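Local coordinates for chromosome-partitioning protein ParB (Caulobacter vibrioides, PDB 7BM8) that binds CTP and the DNA of the replication origin and takes part in chromosome partition, at residues 72-77 against 86-91; 42-47 against 93-98; 35-40 against 106-111. One frame throughout, in Å; residues are numbered along the deposited sequence.

All three contacts belong to the mixed sheet of the ParB N-terminal domain. Interaction 1 is the buried hairpin in the middle of the sheet, with strand 42-44 flanking it on one side and strand 105-110 on the other. Interaction 2, partly buried, packs strand 42-44 against helix 92-100 with no hydrogen bond between the two segments, relying on an indole and carbon chains. Interaction 3 adds strand 35-38 to strand 105-110 at the opposite margin and is likewise partly buried, with backbone pairing that keeps its register, unlike the bulged hairpin. CTP is reached by interactions 1 and 2, through main-chain amides in the first and chiefly arginines in the second.

Interaction 1: residues 72-77 against 86-91; sequences QPILVR and YQIVAG. With CTP (cytidine-5'-triphosphate), chain C.
The antiparallel hairpin of strands 74-78 and 86-88 is broken by a classic beta bulge in which Val89 and Ala90 both stand opposite Leu75. Leu75 O accepts from Ala90 N at 3.0 Å and from Val89 N at 2.8 Å, and both donors approach from one face of the carbonyl plane. Leu75 N returns the pairing to Ala90 O. Further out, Arg77 and Gln87 form a regular hydrogen-bonded pair, and their side chains run next to each other in the same direction. Gln87 OE1 receives Arg77 NE and Arg77 NH2, each at 2.8 Å, lying close to the guanidinium plane; the amide is turned only 25° from that plane, so the two flat groups form an almost continuous layer. Arg77 NH1 is bound in turn by Asp115 and the carbonyl of Leu113, which fixes the guanidinium from its other end.

Apolar groups fill in around the bulge. Leu75 CG rests 4.0 Å from Val89 CB, a branch position reached with CG trans to the Leu75 amide nitrogen (chi1 -178°). On the opposite face of the sheet, Val76 CG1 meets Ile88 CG1, while Val76 CG2 lies 3.8 Å from Tyr86 CB.

Both ends of the contact nearest the nucleotide bind it through the main chain. Gln72 N donates to the base oxygen O2 of CTP at 2.6 Å, and Gly91 N, at the N-cap of helix 92-100, donates to the gamma-phosphate oxygen O1G at 2.7 Å. Strand 105-110 pairs with strand 74-78 along its other edge. Helix 115-127 packs on the face carrying Leu75, Arg77 and Val89, whereas Leu42 of strand 42-44 meets Val76, Tyr86 and Ile88.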
# COMPACT_ATOMS: atom_id res chain seq x y z
N GLN A 72 -8.46 7.05 3.82
CA GLN A 72 -9.10 6.10 2.87
C GLN A 72 -10.28 5.43 3.57
O GLN A 72 -10.08 4.71 4.55
CB GLN A 72 -8.09 5.06 2.38
CG GLN A 72 -7.01 5.61 1.46
CD GLN A 72 -7.50 6.05 0.10
OE1 GLN A 72 -6.78 6.71 -0.65
NE2 GLN A 72 -8.74 5.71 -0.23
N PRO A 73 -11.53 5.64 3.11
CA PRO A 73 -12.69 4.97 3.70
C PRO A 73 -12.52 3.45 3.76
O PRO A 73 -11.88 2.90 2.88
CB PRO A 73 -13.85 5.34 2.77
CG PRO A 73 -13.43 6.66 2.16
CD PRO A 73 -11.92 6.57 2.03
N ILE A 74 -13.10 2.82 4.79
CA ILE A 74 -12.99 1.36 5.08
C ILE A 74 -14.12 0.63 4.35
O ILE A 74 -15.29 1.01 4.53
CB ILE A 74 -13.01 1.11 6.61
CG1 ILE A 74 -11.78 1.73 7.29
CG2 ILE A 74 -13.13 -0.38 6.92
CD1 ILE A 74 -11.88 1.82 8.79
N LEU A 75 -13.76 -0.38 3.55
CA LEU A 75 -14.72 -1.18 2.75
C LEU A 75 -15.30 -2.28 3.65
O LEU A 75 -14.51 -3.05 4.24
CB LEU A 75 -14.00 -1.78 1.54
CG LEU A 75 -14.88 -2.60 0.59
CD1 LEU A 75 -16.13 -1.82 0.17
CD2 LEU A 75 -14.09 -3.04 -0.63
N VAL A 76 -16.63 -2.32 3.75
CA VAL A 76 -17.40 -3.27 4.60
C VAL A 76 -18.55 -3.86 3.77
O VAL A 76 -19.00 -3.18 2.83
CB VAL A 76 -17.94 -2.58 5.86
CG1 VAL A 76 -16.83 -1.99 6.70
CG2 VAL A 76 -18.99 -1.52 5.53
N ARG A 77 -19.00 -5.06 4.13
CA ARG A 77 -20.30 -5.64 3.70
C ARG A 77 -21.20 -5.76 4.93
O ARG A 77 -20.70 -5.85 6.05
CB ARG A 77 -20.10 -7.00 3.03
CG ARG A 77 -19.67 -8.12 3.98
CD ARG A 77 -19.59 -9.44 3.24
NE ARG A 77 -18.96 -10.49 4.03
CZ ARG A 77 -18.80 -11.75 3.63
NH1 ARG A 77 -19.23 -12.13 2.43
NH2 ARG A 77 -18.21 -12.62 4.42
N TYR A 86 -21.45 -4.42 10.49
CA TYR A 86 -20.73 -4.45 9.19
C TYR A 86 -19.43 -5.23 9.35
O TYR A 86 -18.69 -4.99 10.32
CB TYR A 86 -20.48 -3.02 8.69
CG TYR A 86 -21.74 -2.25 8.39
CD1 TYR A 86 -22.46 -2.50 7.23
CD2 TYR A 86 -22.22 -1.29 9.26
CE1 TYR A 86 -23.63 -1.80 6.95
CE2 TYR A 86 -23.38 -0.58 8.99
CZ TYR A 86 -24.09 -0.84 7.83
OH TYR A 86 -25.23 -0.15 7.55
N GLN A 87 -19.18 -6.17 8.43
CA GLN A 87 -17.95 -7.00 8.41
C GLN A 87 -16.92 -6.33 7.49
O GLN A 87 -17.21 -6.16 6.30
CB GLN A 87 -18.26 -8.43 7.95
CG GLN A 87 -17.14 -9.41 8.27
CD GLN A 87 -17.30 -10.71 7.51
OE1 GLN A 87 -17.41 -10.73 6.29
NE2 GLN A 87 -17.29 -11.81 8.25
N ILE A 88 -15.76 -5.98 8.04
CA ILE A 88 -14.68 -5.25 7.31
C ILE A 88 -14.15 -6.16 6.20
O ILE A 88 -13.64 -7.26 6.51
CB ILE A 88 -13.57 -4.80 8.28
CG1 ILE A 88 -14.08 -3.71 9.22
CG2 ILE A 88 -12.33 -4.34 7.51
CD1 ILE A 88 -13.18 -3.45 10.40
N VAL A 89 -14.28 -5.71 4.95
CA VAL A 89 -13.77 -6.40 3.73
C VAL A 89 -12.32 -5.97 3.50
O VAL A 89 -11.48 -6.85 3.25
CB VAL A 89 -14.67 -6.10 2.51
CG1 VAL A 89 -14.17 -6.80 1.26
CG2 VAL A 89 -16.12 -6.45 2.79
N ALA A 90 -12.06 -4.66 3.58
CA ALA A 90 -10.71 -4.05 3.46
C ALA A 90 -10.59 -2.88 4.44
O ALA A 90 -11.42 -1.95 4.35
CB ALA A 90 -10.47 -3.60 2.04
N GLY A 91 -9.60 -2.93 5.34
CA GLY A 91 -9.24 -1.82 6.25
C GLY A 91 -9.32 -2.19 7.73
O GLY A 91 -9.76 -1.34 8.52
N1 CTP C . -4.34 5.47 5.62
C2 CTP C . -5.45 6.28 5.88
N3 CTP C . -5.32 7.31 6.75
C4 CTP C . -4.15 7.54 7.36
C5 CTP C . -3.01 6.72 7.11
C6 CTP C . -3.15 5.70 6.24
O2 CTP C . -6.52 6.04 5.31
N4 CTP C . -4.08 8.56 8.20
C1' CTP C . -4.53 4.34 4.67
C2' CTP C . -3.34 4.07 3.75
O2' CTP C . -3.33 5.02 2.71
C3' CTP C . -3.69 2.65 3.29
C4' CTP C . -4.33 2.02 4.54
O4' CTP C . -4.69 3.14 5.39
O3' CTP C . -4.62 2.68 2.21
C5' CTP C . -3.47 1.05 5.31
O5' CTP C . -3.19 -0.10 4.47
PA CTP C . -2.93 -1.56 5.06
O1A CTP C . -3.20 -2.57 3.99
O2A CTP C . -1.61 -1.60 5.75
O3A CTP C . -4.08 -1.69 6.16
PB CTP C . -5.66 -1.65 5.94
O1B CTP C . -6.24 -0.62 6.84
O2B CTP C . -5.91 -1.59 4.47
O3B CTP C . -6.10 -3.09 6.49
PG CTP C . -6.15 -4.50 5.70
O1G CTP C . -7.61 -4.79 5.41
O2G CTP C . -5.34 -4.28 4.44
O3G CTP C . -5.54 -5.50 6.65

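Interaction 2: residues 42-47 against 93-98. With CTP (cytidine-5'-triphosphate), chain C.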
# COMPACT_ATOMS: atom_id res chain seq x y z
N LEU A 42 -18.76 -2.10 13.75
CA LEU A 42 -17.87 -2.76 12.75
C LEU A 42 -17.18 -3.95 13.41
O LEU A 42 -16.77 -3.82 14.57
CB LEU A 42 -16.84 -1.75 12.24
CG LEU A 42 -17.12 -1.17 10.85
CD1 LEU A 42 -18.35 -0.27 10.87
CD2 LEU A 42 -15.90 -0.42 10.33
N GLN A 43 -17.06 -5.06 12.68
CA GLN A 43 -16.35 -6.29 13.12
C GLN A 43 -15.48 -6.82 11.98
O GLN A 43 -15.80 -6.55 10.80
CB GLN A 43 -17.37 -7.32 13.60
CG GLN A 43 -16.74 -8.54 14.28
CD GLN A 43 -15.91 -8.16 15.48
OE1 GLN A 43 -14.70 -8.35 15.51
NE2 GLN A 43 -16.57 -7.59 16.48
N ARG A 44 -14.40 -7.53 12.33
CA ARG A 44 -13.41 -8.11 11.39
C ARG A 44 -13.97 -9.40 10.77
O ARG A 44 -14.80 -10.06 11.42
CB ARG A 44 -12.08 -8.42 12.09
CG ARG A 44 -12.23 -9.05 13.47
CD ARG A 44 -10.92 -9.48 14.11
NE ARG A 44 -10.78 -10.92 14.20
CZ ARG A 44 -10.10 -11.69 13.34
NH1 ARG A 44 -9.49 -11.16 12.29
NH2 ARG A 44 -10.05 -12.99 13.54
N ASN A 45 -13.53 -9.74 9.56
CA ASN A 45 -13.71 -11.09 8.96
C ASN A 45 -12.54 -11.95 9.42
O ASN A 45 -11.39 -11.62 9.14
CB ASN A 45 -13.79 -11.04 7.44
CG ASN A 45 -14.19 -12.37 6.83
OD1 ASN A 45 -14.59 -13.30 7.53
ND2 ASN A 45 -14.10 -12.46 5.51
N PRO A 46 -12.78 -13.05 10.17
CA PRO A 46 -11.70 -13.95 10.58
C PRO A 46 -10.89 -14.51 9.40
O PRO A 46 -9.71 -14.75 9.56
CB PRO A 46 -12.42 -15.08 11.33
CG PRO A 46 -13.73 -14.46 11.78
CD PRO A 46 -14.09 -13.48 10.69
N ASP A 47 -11.53 -14.67 8.24
CA ASP A 47 -10.94 -15.26 7.00
C ASP A 47 -10.38 -14.15 6.11
O ASP A 47 -10.45 -14.29 4.88
CB ASP A 47 -11.97 -16.10 6.25
CG ASP A 47 -12.78 -17.00 7.17
OD1 ASP A 47 -12.19 -17.94 7.73
OD2 ASP A 47 -13.99 -16.72 7.34
N ARG A 93 -6.69 -2.79 9.82
CA ARG A 93 -5.63 -2.00 10.50
C ARG A 93 -6.17 -0.60 10.79
O ARG A 93 -6.01 -0.14 11.94
CB ARG A 93 -4.35 -1.93 9.65
CG ARG A 93 -3.59 -3.24 9.58
CD ARG A 93 -2.22 -3.11 8.93
NE ARG A 93 -1.32 -2.29 9.73
CZ ARG A 93 -0.85 -1.09 9.38
NH1 ARG A 93 -0.04 -0.45 10.21
NH2 ARG A 93 -1.16 -0.54 8.23
N ARG A 94 -6.78 0.05 9.79
CA ARG A 94 -7.42 1.38 9.91
C ARG A 94 -8.41 1.37 11.08
O ARG A 94 -8.34 2.28 11.93
CB ARG A 94 -8.13 1.77 8.61
CG ARG A 94 -7.23 2.45 7.60
CD ARG A 94 -7.87 2.54 6.22
NE ARG A 94 -7.78 1.28 5.49
CZ ARG A 94 -8.28 1.07 4.28
NH1 ARG A 94 -8.94 2.04 3.65
NH2 ARG A 94 -8.14 -0.11 3.70
N TRP A 95 -9.28 0.36 11.13
CA TRP A 95 -10.31 0.18 12.19
C TRP A 95 -9.65 0.03 13.57
O TRP A 95 -10.11 0.71 14.52
CB TRP A 95 -11.18 -1.04 11.85
CG TRP A 95 -12.17 -1.41 12.91
CD1 TRP A 95 -13.15 -0.63 13.44
CD2 TRP A 95 -12.28 -2.70 13.55
NE1 TRP A 95 -13.87 -1.34 14.37
CE2 TRP A 95 -13.36 -2.61 14.46
CE3 TRP A 95 -11.58 -3.90 13.44
CZ2 TRP A 95 -13.74 -3.69 15.25
CZ3 TRP A 95 -11.96 -4.97 14.22
CH2 TRP A 95 -13.03 -4.86 15.11
N ARG A 96 -8.63 -0.81 13.68
CA ARG A 96 -7.91 -1.10 14.95
C ARG A 96 -7.09 0.13 15.36
O ARG A 96 -7.08 0.46 16.57
CB ARG A 96 -7.03 -2.34 14.79
CG ARG A 96 -7.80 -3.64 14.89
CD ARG A 96 -6.92 -4.86 14.70
NE ARG A 96 -7.65 -6.10 14.95
CZ ARG A 96 -7.17 -7.32 14.73
NH1 ARG A 96 -5.95 -7.49 14.24
NH2 ARG A 96 -7.92 -8.37 14.99
N ALA A 97 -6.43 0.78 14.40
CA ALA A 97 -5.64 2.02 14.60
C ALA A 97 -6.57 3.14 15.10
O ALA A 97 -6.25 3.76 16.13
CB ALA A 97 -4.96 2.42 13.32
N ALA A 98 -7.68 3.37 14.39
CA ALA A 98 -8.71 4.38 14.74
C ALA A 98 -9.25 4.10 16.15
O ALA A 98 -9.49 5.08 16.89
CB ALA A 98 -9.81 4.38 13.71
N1 CTP C . -4.34 5.47 5.62
C2 CTP C . -5.45 6.28 5.88
N3 CTP C . -5.32 7.31 6.75
C4 CTP C . -4.15 7.54 7.36
C5 CTP C . -3.01 6.72 7.11
C6 CTP C . -3.15 5.70 6.24
O2 CTP C . -6.52 6.04 5.31
N4 CTP C . -4.08 8.56 8.20
C1' CTP C . -4.53 4.34 4.67
C2' CTP C . -3.34 4.07 3.75
O2' CTP C . -3.33 5.02 2.71
C3' CTP C . -3.69 2.65 3.29
C4' CTP C . -4.33 2.02 4.54
O4' CTP C . -4.69 3.14 5.39
O3' CTP C . -4.62 2.68 2.21
C5' CTP C . -3.47 1.05 5.31
O5' CTP C . -3.19 -0.10 4.47
PA CTP C . -2.93 -1.56 5.06
O1A CTP C . -3.20 -2.57 3.99
O2A CTP C . -1.61 -1.60 5.75
O3A CTP C . -4.08 -1.69 6.16
PB CTP C . -5.66 -1.65 5.94
O1B CTP C . -6.24 -0.62 6.84
O2B CTP C . -5.91 -1.59 4.47
O3B CTP C . -6.10 -3.09 6.49
PG CTP C . -6.15 -4.50 5.70
O1G CTP C . -7.61 -4.79 5.41
O2G CTP C . -5.34 -4.28 4.44
O3G CTP C . -5.54 -5.50 6.65
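Trp95 of helix 92-100 spreads its indole along the backbone of strand 42-44, and this is where the contact is tight. A chi1 of 174° swings the indole away from the Trp95 backbone N, out from the helix toward the strand. Leu42 CB lies 3.7 Å from Trp95 NE1 in the pyrrole part, the two side chains passing in opposite directions. At the benzene end, Trp95 CH2 is 3.9 Å from Gln43 OE1, whose amide plane stands nearly perpendicular to the ring, and Trp95 CZ3 is 4.1 Å from Arg44 CB. The indole nitrogen is buried but not wasted: it donates to the carbonyl of Ile39.

The outer side is looser and more polar. Arg44 CG sits between its backbone N and carbonyl carbon (chi1 43°), which turns the extended start of the chain toward Arg96; the bend at chi3 comes only beyond CD, and Arg44 CD lies beside Arg96 NH2, which arrives on an extended chain. The two positive groups share the neighbourhood of Glu92: its OE2 forms a salt bridge with Arg96 NH2 and a long, weak ion pair with Arg44 NH1. Phe53 adds a cation-pi contact to Arg96.

From the same helical turns, Arg93 and Arg94 bear on CTP. Arg94 NE donates almost straight to the beta-phosphate oxygen O1B at 2.8 Å (170°), Arg94 NH2 takes O2B, and Arg93 NH2 reaches the alpha-phosphate oxygen O2A at 2.7 Å. Residues 91-94 read Gly-Glu-Arg-Arg, the GERR motif of ParB proteins, placed here at a helix start that grips the triphosphate while Trp95 binds the helix to the sheet.

Interaction 3: residues 35-40 against 106-111; sequences REAPIE and VPIMVR
Strands 35-38 and 106-110 run antiparallel with a marked twist, their short axes 113° apart, and four backbone hydrogen bonds join Arg35 to Ile108 and Ala37 to Val106. Between these two pairs sits Glu36 with Pro107, a non-hydrogen-bonded pair, as a proline nitrogen permits.

The Arg35 chain lies alongside Ile108: Arg35 CG is 3.9 Å from Ile108 CG1, and Ile108 CD1 comes beneath one face of the guanidinium, 4.1 Å from Arg35 CZ. The methyl of Ala37 rests against the same isoleucine, with Ala37 CB 3.6 Å from Ile108 CG1. On the opposite face of the sheet, Glu36 curls at chi2 (-72°) and lays its carboxylate over the proline ring, Glu36 OE2 standing 3.6 Å from Pro107 CB. Its other oxygen, OE1, is hydrogen-bonded to Thr105 OG1. Beyond the strand, Ile39 CD1 meets Val106 CG1 at 4.1 Å.

Strand 35-38 is the outermost strand of the sheet within the chain on this side, and strand 105-110 lies between it and strand 74-78, to which Pro107 and Met109 are bonded through Ile74. Ala98 of helix 92-100 packs on both Ile39 and Val106.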
# COMPACT_ATOMS: atom_id res chain seq x y z
N ARG A 35 -19.82 7.03 3.86
CA ARG A 35 -20.41 7.75 5.02
C ARG A 35 -19.57 7.50 6.27
O ARG A 35 -18.89 6.45 6.34
CB ARG A 35 -21.86 7.30 5.25
CG ARG A 35 -21.99 5.87 5.76
CD ARG A 35 -23.40 5.34 5.64
NE ARG A 35 -23.65 4.19 6.49
CZ ARG A 35 -23.84 4.24 7.81
NH1 ARG A 35 -23.79 5.40 8.45
NH2 ARG A 35 -24.06 3.13 8.49
N GLU A 36 -19.60 8.44 7.22
CA GLU A 36 -19.11 8.26 8.61
C GLU A 36 -20.10 7.36 9.35
O GLU A 36 -21.32 7.54 9.17
CB GLU A 36 -18.96 9.61 9.33
CG GLU A 36 -17.80 10.45 8.82
CD GLU A 36 -16.42 9.96 9.22
OE1 GLU A 36 -16.29 9.35 10.31
OE2 GLU A 36 -15.48 10.18 8.44
N ALA A 37 -19.59 6.40 10.13
CA ALA A 37 -20.39 5.40 10.87
C ALA A 37 -19.73 5.10 12.20
O ALA A 37 -18.50 5.10 12.30
CB ALA A 37 -20.54 4.16 10.03
N PRO A 38 -20.52 4.82 13.27
CA PRO A 38 -19.98 4.59 14.60
C PRO A 38 -19.04 3.38 14.58
O PRO A 38 -19.47 2.33 14.19
CB PRO A 38 -21.21 4.34 15.48
CG PRO A 38 -22.29 3.92 14.51
CD PRO A 38 -21.98 4.66 13.23
N ILE A 39 -17.79 3.58 14.99
CA ILE A 39 -16.69 2.57 14.95
C ILE A 39 -17.15 1.26 15.62
O ILE A 39 -16.64 0.20 15.22
CB ILE A 39 -15.42 3.15 15.61
CG1 ILE A 39 -14.20 2.26 15.37
CG2 ILE A 39 -15.65 3.41 17.09
CD1 ILE A 39 -12.90 2.90 15.80
N GLU A 40 -18.09 1.34 16.57
CA GLU A 40 -18.49 0.22 17.47
C GLU A 40 -19.37 -0.82 16.76
O GLU A 40 -19.53 -1.92 17.33
CB GLU A 40 -19.24 0.77 18.69
CG GLU A 40 -18.37 1.59 19.62
CD GLU A 40 -18.46 3.10 19.45
OE1 GLU A 40 -18.93 3.56 18.38
OE2 GLU A 40 -18.07 3.81 20.40
N VAL A 106 -16.02 6.23 11.97
CA VAL A 106 -15.07 5.97 10.85
C VAL A 106 -15.82 6.08 9.52
O VAL A 106 -17.02 5.82 9.46
CB VAL A 106 -14.38 4.59 10.98
CG1 VAL A 106 -13.30 4.61 12.04
CG2 VAL A 106 -15.39 3.49 11.24
N PRO A 107 -15.12 6.48 8.43
CA PRO A 107 -15.71 6.50 7.10
C PRO A 107 -15.76 5.09 6.50
O PRO A 107 -14.73 4.44 6.48
CB PRO A 107 -14.74 7.39 6.31
CG PRO A 107 -13.39 7.14 6.98
CD PRO A 107 -13.72 6.92 8.44
N ILE A 108 -16.94 4.66 6.04
CA ILE A 108 -17.17 3.29 5.49
C ILE A 108 -17.83 3.40 4.11
O ILE A 108 -18.41 4.46 3.82
CB ILE A 108 -18.03 2.43 6.44
CG1 ILE A 108 -19.38 3.08 6.76
CG2 ILE A 108 -17.25 2.10 7.71
CD1 ILE A 108 -20.36 2.17 7.47
N MET A 109 -17.72 2.34 3.31
CA MET A 109 -18.50 2.12 2.06
C MET A 109 -19.11 0.72 2.12
O MET A 109 -18.33 -0.26 2.18
CB MET A 109 -17.61 2.22 0.82
CG MET A 109 -17.03 3.60 0.62
SD MET A 109 -15.66 3.59 -0.55
CE MET A 109 -14.53 2.45 0.24
N VAL A 110 -20.44 0.63 2.12
CA VAL A 110 -21.20 -0.65 2.23
C VAL A 110 -21.52 -1.15 0.82
O VAL A 110 -22.17 -0.40 0.06
CB VAL A 110 -22.49 -0.49 3.06
CG1 VAL A 110 -23.20 -1.82 3.25
CG2 VAL A 110 -22.21 0.17 4.40
N ARG A 111 -21.07 -2.36 0.49
CA ARG A 111 -21.38 -3.06 -0.79
C ARG A 111 -21.80 -4.50 -0.45
O ARG A 111 -21.18 -5.11 0.44
CB ARG A 111 -20.15 -3.04 -1.71
CG ARG A 111 -19.56 -1.65 -1.96
CD ARG A 111 -20.36 -0.79 -2.93
NE ARG A 111 -19.70 0.48 -3.22
CZ ARG A 111 -19.79 1.59 -2.47
NH1 ARG A 111 -20.52 1.62 -1.37
NH2 ARG A 111 -19.13 2.68 -2.84